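Local atomic coordinates of ATP-dependent DNA helicase (PDB entry 5V9X), a protein that couples ATP hydrolysis to 3'-to-5' movement along a single DNA strand, unwinding RNA:DNA hybrids. Residues A[275-286]-A[425-433]; A[631-641]-A[677-685]. One frame throughout, in Å; residues are numbered along the deposited sequence.

Interaction 1 (A[275-286]-A[425-433]); sequences IWPDVEERIVDL and QGVLFPKHR. With nucleotides of chain B.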
loop_
_atom_site.group_PDB
_atom_site.type_symbol
_atom_site.label_atom_id
_atom_site.label_comp_id
_atom_site.label_asym_id
_atom_site.label_seq_id
_atom_site.Cartn_x
_atom_site.Cartn_y
_atom_site.Cartn_z
ATOM N N ILE A 275 -6.449 -3.691 26.998
ATOM C CA ILE A 275 -7.153 -4.801 26.356
ATOM C C ILE A 275 -6.190 -5.819 25.761
ATOM O O ILE A 275 -6.618 -6.924 25.389
ATOM C CB ILE A 275 -8.116 -4.274 25.270
ATOM C CG1 ILE A 275 -9.106 -5.360 24.830
ATOM C CG2 ILE A 275 -7.334 -3.738 24.080
ATOM C CD1 ILE A 275 -10.093 -4.908 23.770
ATOM N N TRP A 276 -4.900 -5.495 25.681
ATOM C CA TRP A 276 -3.930 -6.415 25.087
ATOM C C TRP A 276 -3.877 -7.775 25.774
ATOM O O TRP A 276 -3.852 -8.793 25.061
ATOM C CB TRP A 276 -2.549 -5.754 25.062
ATOM C CG TRP A 276 -2.416 -4.682 24.033
ATOM C CD1 TRP A 276 -2.194 -3.356 24.255
ATOM C CD2 TRP A 276 -2.501 -4.843 22.613
ATOM N NE1 TRP A 276 -2.130 -2.681 23.061
ATOM C CE2 TRP A 276 -2.316 -3.572 22.038
ATOM C CE3 TRP A 276 -2.713 -5.941 21.773
ATOM C CZ2 TRP A 276 -2.337 -3.367 20.661
ATOM C CZ3 TRP A 276 -2.734 -5.735 20.406
ATOM C CH2 TRP A 276 -2.547 -4.458 19.863
ATOM N N PRO A 277 -3.840 -7.882 27.112
ATOM C CA PRO A 277 -3.768 -9.224 27.724
ATOM C C PRO A 277 -4.869 -10.183 27.286
ATOM O O PRO A 277 -4.581 -11.355 27.009
ATOM C CB PRO A 277 -3.845 -8.913 29.223
ATOM C CG PRO A 277 -3.229 -7.578 29.345
ATOM C CD PRO A 277 -3.680 -6.824 28.129
ATOM N N ASP A 278 -6.121 -9.723 27.211
ATOM C CA ASP A 278 -7.199 -10.613 26.792
ATOM C C ASP A 278 -7.128 -10.921 25.304
ATOM O O ASP A 278 -7.498 -12.023 24.882
ATOM C CB ASP A 278 -8.555 -10.002 27.140
ATOM C CG ASP A 278 -8.631 -9.545 28.579
ATOM O OD1 ASP A 278 -7.950 -8.555 28.918
ATOM O OD2 ASP A 278 -9.368 -10.172 29.371
ATOM N N VAL A 279 -6.668 -9.963 24.497
ATOM C CA VAL A 279 -6.473 -10.215 23.071
ATOM C C VAL A 279 -5.386 -11.261 22.867
ATOM O O VAL A 279 -5.584 -12.260 22.166
ATOM C CB VAL A 279 -6.136 -8.903 22.336
ATOM C CG1 VAL A 279 -5.717 -9.186 20.903
ATOM C CG2 VAL A 279 -7.324 -7.953 22.374
ATOM N N GLU A 280 -4.221 -11.044 23.485
ATOM C CA GLU A 280 -3.117 -11.990 23.367
ATOM C C GLU A 280 -3.521 -13.385 23.827
ATOM O O GLU A 280 -3.030 -14.386 23.290
ATOM C CB GLU A 280 -1.920 -11.489 24.178
ATOM C CG GLU A 280 -1.360 -10.146 23.727
ATOM C CD GLU A 280 -0.614 -9.422 24.837
ATOM O OE1 GLU A 280 -0.650 -9.899 25.992
ATOM O OE2 GLU A 280 0.003 -8.373 24.557
ATOM N N GLU A 281 -4.415 -13.471 24.812
ATOM C CA GLU A 281 -4.882 -14.769 25.289
ATOM C C GLU A 281 -5.637 -15.518 24.199
ATOM O O GLU A 281 -5.342 -16.685 23.915
ATOM C CB GLU A 281 -5.770 -14.578 26.516
ATOM C CG GLU A 281 -5.253 -15.243 27.772
ATOM C CD GLU A 281 -6.274 -15.217 28.888
ATOM O OE1 GLU A 281 -6.607 -14.111 29.362
ATOM O OE2 GLU A 281 -6.759 -16.302 29.273
ATOM N N ARG A 282 -6.627 -14.863 23.582
ATOM C CA ARG A 282 -7.431 -15.524 22.559
ATOM C C ARG A 282 -6.603 -15.885 21.331
ATOM O O ARG A 282 -6.897 -16.880 20.658
ATOM C CB ARG A 282 -8.607 -14.633 22.158
ATOM C CG ARG A 282 -9.562 -14.304 23.294
ATOM C CD ARG A 282 -10.317 -15.535 23.773
ATOM N NE ARG A 282 -11.359 -15.185 24.734
ATOM C CZ ARG A 282 -11.167 -15.095 26.048
ATOM N NH1 ARG A 282 -9.968 -15.331 26.561
ATOM N NH2 ARG A 282 -12.173 -14.765 26.847
ATOM N N ILE A 283 -5.574 -15.093 21.022
ATOM C CA ILE A 283 -4.716 -15.402 19.880
ATOM C C ILE A 283 -3.976 -16.712 20.117
ATOM O O ILE A 283 -3.932 -17.588 19.244
ATOM C CB ILE A 283 -3.743 -14.244 19.606
ATOM C CG1 ILE A 283 -4.480 -13.075 18.947
ATOM C CG2 ILE A 283 -2.581 -14.710 18.734
ATOM C CD1 ILE A 283 -3.591 -11.896 18.628
ATOM N N VAL A 284 -3.381 -16.864 21.303
ATOM C CA VAL A 284 -2.725 -18.122 21.642
ATOM C C VAL A 284 -3.739 -19.259 21.648
ATOM O O VAL A 284 -3.451 -20.371 21.187
ATOM C CB VAL A 284 -1.991 -17.999 22.991
ATOM C CG1 VAL A 284 -1.329 -19.314 23.362
ATOM C CG2 VAL A 284 -0.954 -16.890 22.926
ATOM N N ASP A 285 -4.946 -18.995 22.157
ATOM C CA ASP A 285 -6.021 -19.979 22.069
ATOM C C ASP A 285 -6.283 -20.377 20.621
ATOM O O ASP A 285 -6.486 -21.560 20.319
ATOM C CB ASP A 285 -7.299 -19.427 22.705
ATOM C CG ASP A 285 -7.216 -19.340 24.218
ATOM O OD1 ASP A 285 -6.174 -19.721 24.788
ATOM O OD2 ASP A 285 -8.203 -18.890 24.837
ATOM N N LEU A 286 -6.271 -19.402 19.711
ATOM C CA LEU A 286 -6.562 -19.697 18.311
ATOM C C LEU A 286 -5.389 -20.395 17.633
ATOM O O LEU A 286 -5.590 -21.297 16.813
ATOM C CB LEU A 286 -6.933 -18.410 17.576
ATOM C CG LEU A 286 -8.347 -17.906 17.875
ATOM C CD1 LEU A 286 -8.531 -16.466 17.415
ATOM C CD2 LEU A 286 -9.372 -18.814 17.215
ATOM N N GLN A 425 -9.870 -18.964 6.618
ATOM C CA GLN A 425 -10.360 -18.648 7.954
ATOM C C GLN A 425 -9.665 -17.386 8.455
ATOM O O GLN A 425 -8.432 -17.334 8.512
ATOM C CB GLN A 425 -10.106 -19.825 8.894
ATOM C CG GLN A 425 -10.983 -19.858 10.129
ATOM C CD GLN A 425 -10.842 -21.158 10.892
ATOM O OE1 GLN A 425 -10.445 -22.183 10.330
ATOM N NE2 GLN A 425 -11.158 -21.124 12.182
ATOM N N GLY A 426 -10.451 -16.374 8.817
ATOM C CA GLY A 426 -9.884 -15.105 9.233
ATOM C C GLY A 426 -10.562 -14.469 10.428
ATOM O O GLY A 426 -11.784 -14.293 10.436
ATOM N N VAL A 427 -9.779 -14.106 11.440
ATOM C CA VAL A 427 -10.286 -13.475 12.653
ATOM C C VAL A 427 -9.680 -12.081 12.762
ATOM O O VAL A 427 -8.470 -11.908 12.575
ATOM C CB VAL A 427 -9.964 -14.311 13.906
ATOM C CG1 VAL A 427 -10.446 -13.598 15.158
ATOM C CG2 VAL A 427 -10.594 -15.690 13.800
ATOM N N LEU A 428 -10.521 -11.095 13.061
ATOM C CA LEU A 428 -10.093 -9.716 13.265
ATOM C C LEU A 428 -10.288 -9.337 14.727
ATOM O O LEU A 428 -11.359 -9.572 15.295
ATOM C CB LEU A 428 -10.873 -8.754 12.365
ATOM C CG LEU A 428 -10.309 -8.425 10.978
ATOM C CD1 LEU A 428 -10.402 -9.615 10.034
ATOM C CD2 LEU A 428 -11.020 -7.215 10.392
ATOM N N PHE A 429 -9.254 -8.752 15.331
ATOM C CA PHE A 429 -9.320 -8.280 16.709
ATOM C C PHE A 429 -9.298 -6.760 16.732
ATOM O O PHE A 429 -8.251 -6.158 16.444
ATOM C CB PHE A 429 -8.154 -8.832 17.532
ATOM C CG PHE A 429 -8.305 -10.273 17.924
ATOM C CD1 PHE A 429 -7.855 -11.282 17.089
ATOM C CD2 PHE A 429 -8.882 -10.620 19.135
ATOM C CE1 PHE A 429 -7.985 -12.610 17.452
ATOM C CE2 PHE A 429 -9.015 -11.947 19.502
ATOM C CZ PHE A 429 -8.566 -12.943 18.659
ATOM N N PRO A 430 -10.406 -6.096 17.049
ATOM C CA PRO A 430 -10.358 -4.644 17.250
ATOM C C PRO A 430 -9.483 -4.284 18.441
ATOM O O PRO A 430 -9.434 -5.000 19.444
ATOM C CB PRO A 430 -11.823 -4.270 17.501
ATOM C CG PRO A 430 -12.610 -5.379 16.890
ATOM C CD PRO A 430 -11.785 -6.613 17.082
ATOM N N LYS A 431 -8.783 -3.156 18.317
ATOM C CA LYS A 431 -7.957 -2.645 19.404
ATOM C C LYS A 431 -8.743 -1.793 20.389
ATOM O O LYS A 431 -8.431 -1.798 21.587
ATOM C CB LYS A 431 -6.792 -1.819 18.845
ATOM C CG LYS A 431 -5.713 -2.645 18.160
ATOM C CD LYS A 431 -4.670 -1.764 17.479
ATOM C CE LYS A 431 -3.913 -0.901 18.472
ATOM N NZ LYS A 431 -2.840 -0.102 17.814
ATOM N N HIS A 432 -9.754 -1.066 19.919
ATOM C CA HIS A 432 -10.543 -0.190 20.776
ATOM C C HIS A 432 -11.949 -0.074 20.196
ATOM O O HIS A 432 -12.296 -0.748 19.222
ATOM C CB HIS A 432 -9.860 1.174 20.929
ATOM C CG HIS A 432 -9.531 1.833 19.628
ATOM N ND1 HIS A 432 -8.426 1.492 18.878
ATOM C CD2 HIS A 432 -10.160 2.819 18.944
ATOM C CE1 HIS A 432 -8.389 2.236 17.788
ATOM N NE2 HIS A 432 -9.429 3.050 17.804
ATOM N N ARG A 433 -12.756 0.803 20.798
ATOM C CA ARG A 433 -14.184 0.847 20.497
ATOM C C ARG A 433 -14.444 1.193 19.033
ATOM O O ARG A 433 -15.097 0.432 18.311
ATOM C CB ARG A 433 -14.878 1.840 21.429
ATOM C CG ARG A 433 -14.843 1.423 22.893
ATOM C CD ARG A 433 -16.243 1.271 23.462
ATOM N NE ARG A 433 -16.705 2.485 24.132
ATOM C CZ ARG A 433 -17.942 2.663 24.583
ATOM N NH1 ARG A 433 -18.851 1.708 24.429
ATOM N NH2 ARG A 433 -18.275 3.796 25.186
ATOM P P DC B 3 -5.234 0.192 25.622
ATOM O OP1 DC B 3 -5.713 -1.203 25.727
ATOM O OP2 DC B 3 -3.962 0.585 26.265
ATOM O "O5'" DC B 3 -5.161 0.562 24.065
ATOM C "C5'" DC B 3 -4.641 -0.396 23.141
ATOM C "C4'" DC B 3 -4.274 0.242 21.808
ATOM O "O4'" DC B 3 -5.426 0.926 21.247
ATOM C "C3'" DC B 3 -3.143 1.274 21.854
ATOM O "O3'" DC B 3 -2.278 1.094 20.733
ATOM C "C2'" DC B 3 -3.894 2.602 21.764
ATOM C "C1'" DC B 3 -5.047 2.223 20.849
ATOM N N1 DC B 3 -6.231 3.119 20.966
ATOM C C2 DC B 3 -6.514 4.035 19.945
ATOM O O2 DC B 3 -5.770 4.088 18.958
ATOM N N3 DC B 3 -7.599 4.839 20.067
ATOM C C4 DC B 3 -8.378 4.751 21.146
ATOM N N4 DC B 3 -9.435 5.566 21.222
ATOM C C5 DC B 3 -8.104 3.825 22.196
ATOM C C6 DC B 3 -7.035 3.036 22.064
ATOM P P DC B 4 -0.819 0.445 20.920
ATOM O OP1 DC B 4 -0.358 -0.001 19.585
ATOM O OP2 DC B 4 -0.900 -0.528 22.030
ATOM O "O5'" DC B 4 0.100 1.676 21.380
ATOM C "C5'" DC B 4 0.398 2.731 20.467
ATOM C "C4'" DC B 4 0.543 4.057 21.199
ATOM O "O4'" DC B 4 -0.546 4.201 22.127
ATOM C "C3'" DC B 4 1.812 4.198 22.037
ATOM O "O3'" DC B 4 2.784 4.964 21.328
ATOM C "C2'" DC B 4 1.355 4.923 23.320
ATOM C "C1'" DC B 4 -0.158 5.087 23.142
ATOM N N1 DC B 4 -0.941 4.762 24.373
ATOM C C2 DC B 4 -1.264 5.777 25.282
ATOM O O2 DC B 4 -0.894 6.935 25.051
ATOM N N3 DC B 4 -1.977 5.460 26.393
ATOM C C4 DC B 4 -2.359 4.199 26.605
ATOM N N4 DC B 4 -3.058 3.936 27.713
ATOM C C5 DC B 4 -2.039 3.153 25.690
ATOM C C6 DC B 4 -1.337 3.476 24.599
#
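Phe-429, at the end of strand 425-429, lays its ring against helix 276-286 and has more surface buried there than any other residue. With CG anti to its carbonyl carbon (chi1 -76°), the ring rises to the helix, where CG1 of Ile-283 sits over one face in a CH-pi contact, 4.3 Å from the ring centroid. Leu-286 comes from the opposite direction and sets CD1 in the ring plane, at the edge, 3.7 Å from Phe-429 CZ. Val-279 CG1 slides past near CD2, and CB of Arg-282 touches CE2 and CZ while the rest of its chain leads away. Leu-286 CD1 also reaches CG1 of Val-427. The helix runs antiparallel to the strand, their axes 10.6 Å apart at closest.

At the N-terminal end of the helix the contact turns polar and grips the DNA. The backbone N of Ile-275 gives an almost straight hydrogen bond to OP1 of DC3 of chain B (2.9 Å), and Trp-276 NE1 bonds to OP2 of DC4 of chain B (2.7 Å), at the edge of the indole. Lys-431, bent at chi3, passes its CE within 3.7 Å of Trp-276 CZ2 and carries NZ to OP1 of DC4 of chain B, with a weak second bond to O3' of DC3 of chain B. One face of the His-432 ring lies over the cytosine of DC3 of chain B. The DC4 phosphate of chain B is thus held from both segments.

Helix 276-288 covers the parallel sheet of the helicase's second RecA-like domain, where strand 424-429 lies between strands 394-400 and 256-262, whose Ile-398 and Gln-261 also touch Phe-429. Helix 300-318, whose Arg-305 makes a cation-pi contact with Trp-276, flanks it.

Interaction 2 (A[631-641]-A[677-685]); sequences AAVGAFTGELA and GVVPSDTTF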
loop_
_atom_site.group_PDB
_atom_site.type_symbol
_atom_site.label_atom_id
_atom_site.label_comp_id
_atom_site.label_asym_id
_atom_site.label_seq_id
_atom_site.Cartn_x
_atom_site.Cartn_y
_atom_site.Cartn_z
ATOM N N ALA A 631 -17.806 6.530 3.246
ATOM C CA ALA A 631 -19.260 6.501 3.132
ATOM C C ALA A 631 -19.824 5.209 3.708
ATOM O O ALA A 631 -20.800 5.227 4.467
ATOM C CB ALA A 631 -19.671 6.665 1.669
ATOM N N ALA A 632 -19.209 4.073 3.364
ATOM C CA ALA A 632 -19.686 2.786 3.859
ATOM C C ALA A 632 -19.625 2.706 5.380
ATOM O O ALA A 632 -20.466 2.043 6.000
ATOM C CB ALA A 632 -18.874 1.651 3.235
ATOM N N VAL A 633 -18.648 3.375 5.994
ATOM C CA VAL A 633 -18.525 3.350 7.449
ATOM C C VAL A 633 -19.699 4.074 8.095
ATOM O O VAL A 633 -20.290 3.589 9.067
ATOM C CB VAL A 633 -17.177 3.955 7.882
ATOM C CG1 VAL A 633 -17.191 4.286 9.364
ATOM C CG2 VAL A 633 -16.038 2.998 7.559
ATOM N N GLY A 634 -20.054 5.247 7.566
ATOM C CA GLY A 634 -21.174 5.986 8.123
ATOM C C GLY A 634 -22.504 5.291 7.900
ATOM O O GLY A 634 -23.355 5.259 8.793
ATOM N N ALA A 635 -22.701 4.727 6.704
ATOM C CA ALA A 635 -23.928 3.991 6.425
ATOM C C ALA A 635 -24.059 2.764 7.316
ATOM O O ALA A 635 -25.178 2.351 7.643
ATOM C CB ALA A 635 -23.974 3.591 4.950
ATOM N N PHE A 636 -22.934 2.166 7.713
ATOM C CA PHE A 636 -22.978 1.066 8.670
ATOM C C PHE A 636 -23.335 1.569 10.062
ATOM O O PHE A 636 -24.151 0.958 10.760
ATOM C CB PHE A 636 -21.632 0.336 8.684
ATOM C CG PHE A 636 -21.472 -0.643 9.821
ATOM C CD1 PHE A 636 -21.809 -1.977 9.659
ATOM C CD2 PHE A 636 -20.958 -0.232 11.045
ATOM C CE1 PHE A 636 -21.651 -2.877 10.702
ATOM C CE2 PHE A 636 -20.804 -1.129 12.088
ATOM C CZ PHE A 636 -21.149 -2.453 11.916
ATOM N N THR A 637 -22.721 2.675 10.487
ATOM C CA THR A 637 -22.984 3.206 11.820
ATOM C C THR A 637 -24.431 3.660 11.950
ATOM O O THR A 637 -25.107 3.346 12.936
ATOM C CB THR A 637 -22.028 4.361 12.123
ATOM O OG1 THR A 637 -20.675 3.894 12.045
ATOM C CG2 THR A 637 -22.290 4.918 13.513
ATOM N N GLY A 638 -24.924 4.402 10.958
ATOM C CA GLY A 638 -26.307 4.846 11.001
ATOM C C GLY A 638 -27.288 3.690 11.011
ATOM O O GLY A 638 -28.229 3.666 11.808
ATOM N N GLU A 639 -27.071 2.706 10.134
ATOM C CA GLU A 639 -28.010 1.593 10.017
ATOM C C GLU A 639 -28.110 0.812 11.320
ATOM O O GLU A 639 -29.210 0.604 11.849
ATOM C CB GLU A 639 -27.598 0.667 8.873
ATOM C CG GLU A 639 -28.506 -0.547 8.729
ATOM C CD GLU A 639 -28.269 -1.317 7.446
ATOM O OE1 GLU A 639 -27.717 -2.433 7.514
ATOM O OE2 GLU A 639 -28.639 -0.804 6.369
ATOM N N LEU A 640 -26.971 0.372 11.859
ATOM C CA LEU A 640 -27.002 -0.483 13.039
ATOM C C LEU A 640 -27.361 0.279 14.309
ATOM O O LEU A 640 -27.816 -0.341 15.277
ATOM C CB LEU A 640 -25.661 -1.198 13.209
ATOM C CG LEU A 640 -25.498 -2.458 12.347
ATOM C CD1 LEU A 640 -25.163 -2.119 10.897
ATOM C CD2 LEU A 640 -24.460 -3.396 12.939
ATOM N N ALA A 641 -27.186 1.598 14.330
ATOM C CA ALA A 641 -27.625 2.399 15.466
ATOM C C ALA A 641 -29.129 2.653 15.465
ATOM O O ALA A 641 -29.596 3.514 16.217
ATOM C CB ALA A 641 -26.878 3.736 15.498
ATOM N N GLY A 677 -27.544 12.550 20.777
ATOM C CA GLY A 677 -28.874 12.385 20.232
ATOM C C GLY A 677 -28.907 11.462 19.033
ATOM O O GLY A 677 -29.685 10.500 18.999
ATOM N N VAL A 678 -28.056 11.740 18.045
ATOM C CA VAL A 678 -27.924 10.928 16.843
ATOM C C VAL A 678 -26.455 10.573 16.667
ATOM O O VAL A 678 -25.567 11.184 17.266
ATOM C CB VAL A 678 -28.457 11.650 15.586
ATOM C CG1 VAL A 678 -29.927 12.013 15.762
ATOM C CG2 VAL A 678 -27.624 12.892 15.294
ATOM N N VAL A 679 -26.203 9.577 15.826
ATOM C CA VAL A 679 -24.833 9.141 15.571
ATOM C C VAL A 679 -24.399 9.606 14.185
ATOM O O VAL A 679 -25.220 9.669 13.257
ATOM C CB VAL A 679 -24.686 7.617 15.728
ATOM C CG1 VAL A 679 -25.310 7.156 17.040
ATOM C CG2 VAL A 679 -25.289 6.875 14.540
ATOM N N PRO A 680 -23.129 9.962 14.011
ATOM C CA PRO A 680 -22.649 10.376 12.688
ATOM C C PRO A 680 -22.787 9.248 11.678
ATOM O O PRO A 680 -22.691 8.066 12.017
ATOM C CB PRO A 680 -21.177 10.724 12.938
ATOM C CG PRO A 680 -21.085 10.955 14.410
ATOM C CD PRO A 680 -22.089 10.071 15.045
ATOM N N SER A 681 -23.015 9.626 10.424
ATOM C CA SER A 681 -23.247 8.650 9.370
ATOM C C SER A 681 -22.945 9.300 8.026
ATOM O O SER A 681 -22.510 10.452 7.952
ATOM C CB SER A 681 -24.682 8.120 9.415
ATOM O OG SER A 681 -25.599 9.111 8.986
ATOM N N ASP A 682 -23.190 8.540 6.955
ATOM C CA ASP A 682 -23.003 9.050 5.604
ATOM C C ASP A 682 -23.993 10.153 5.256
ATOM O O ASP A 682 -23.763 10.892 4.293
ATOM C CB ASP A 682 -23.129 7.908 4.595
ATOM C CG ASP A 682 -24.451 7.172 4.712
ATOM O OD1 ASP A 682 -25.027 7.156 5.820
ATOM O OD2 ASP A 682 -24.916 6.611 3.699
ATOM N N THR A 683 -25.086 10.279 6.012
ATOM C CA THR A 683 -26.099 11.284 5.735
ATOM C C THR A 683 -26.178 12.384 6.783
ATOM O O THR A 683 -26.771 13.431 6.505
ATOM C CB THR A 683 -27.484 10.628 5.609
ATOM O OG1 THR A 683 -27.880 10.090 6.877
ATOM C CG2 THR A 683 -27.451 9.512 4.580
ATOM N N THR A 684 -25.610 12.180 7.972
ATOM C CA THR A 684 -25.695 13.162 9.049
ATOM C C THR A 684 -24.321 13.341 9.678
ATOM O O THR A 684 -23.761 12.388 10.229
ATOM C CB THR A 684 -26.708 12.737 10.123
ATOM O OG1 THR A 684 -26.147 11.692 10.928
ATOM C CG2 THR A 684 -27.998 12.230 9.495
ATOM N N PHE A 685 -23.783 14.556 9.594
ATOM C CA PHE A 685 -22.610 14.937 10.366
ATOM C C PHE A 685 -23.059 15.518 11.700
ATOM O O PHE A 685 -24.145 16.093 11.811
ATOM C CB PHE A 685 -21.757 15.972 9.624
ATOM C CG PHE A 685 -21.130 15.467 8.350
ATOM C CD1 PHE A 685 -21.146 14.120 8.025
ATOM C CD2 PHE A 685 -20.508 16.352 7.481
ATOM C CE1 PHE A 685 -20.564 13.672 6.853
ATOM C CE2 PHE A 685 -19.923 15.909 6.312
ATOM C CZ PHE A 685 -19.951 14.568 5.996
#
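An ST turn at Ser-681 shapes the bend that packs against helix 631-640, just ahead of strand 684-685. Ser-681 OG accepts from the backbone N of Thr-683 (3.2 Å, 156° at the hydrogen) and, more bent, from the N of Thr-684. Its position between the backbone N and the carbonyl carbon (chi1 72°) turns OG back to these amides, while CB lies 3.2 Å from Gly-634 O. That carbonyl also receives a CA-H...O contact from Ser-681.

Gly-634 and Gly-638, one turn apart, let the bend come in against bare helix backbone: Gly-634 meets Ser-681 and Asp-682 directly, its C 3.5 Å from Asp-682 N. Asp-682 lies alongside Ala-635, its OD2 3.4 Å from Ala-635 CB; its CB also meets Ala-631 O. Toward the C-terminal end of the helix the contact becomes apolar. Val-679 CG2 lies 3.6 Å from Ala-641 CB and also touches Thr-637 CG2. Thr-637 CG2, anti to its own N, also approaches Pro-680 O, and OG1 turns back to Val-633 O (3.0 Å), which already takes the helical N-H of Thr-637 from the other face.

On its far side helix 627-640 inserts Phe-636 against helix 433-448, and Leu-669 of helix 661-676 touches Thr-637 and Ala-641. Pro-680 meets His-702 of strand 697-702, while Thr-683 and Phe-685 bond through their backbones to Arg-854 as the chain, here largely within the DEAD/H-associated family region, enters that region's mixed sheet.

The two contacts are separate, their nearest atoms about 9 Å apart, and they follow one another along the chain. Interaction 1 is the more buried: a helix runs antiparallel alongside a strand of the second parallel sheet, large apolar side chains and an aromatic ring fill the interface, and one end opens onto DNA phosphates. Interaction 2 is partly buried and lies about 13 Å from the nucleic acid at its nearest atom; glycines, alanines and a tight turn bring backbone against backbone. Helix 433-448 links them: it begins about where the segment 425-433 ends, and its side chains meet Phe-636 of the helix in interaction 2. Arg-433 also bridges to Glu-671, on the helix preceding 677-685.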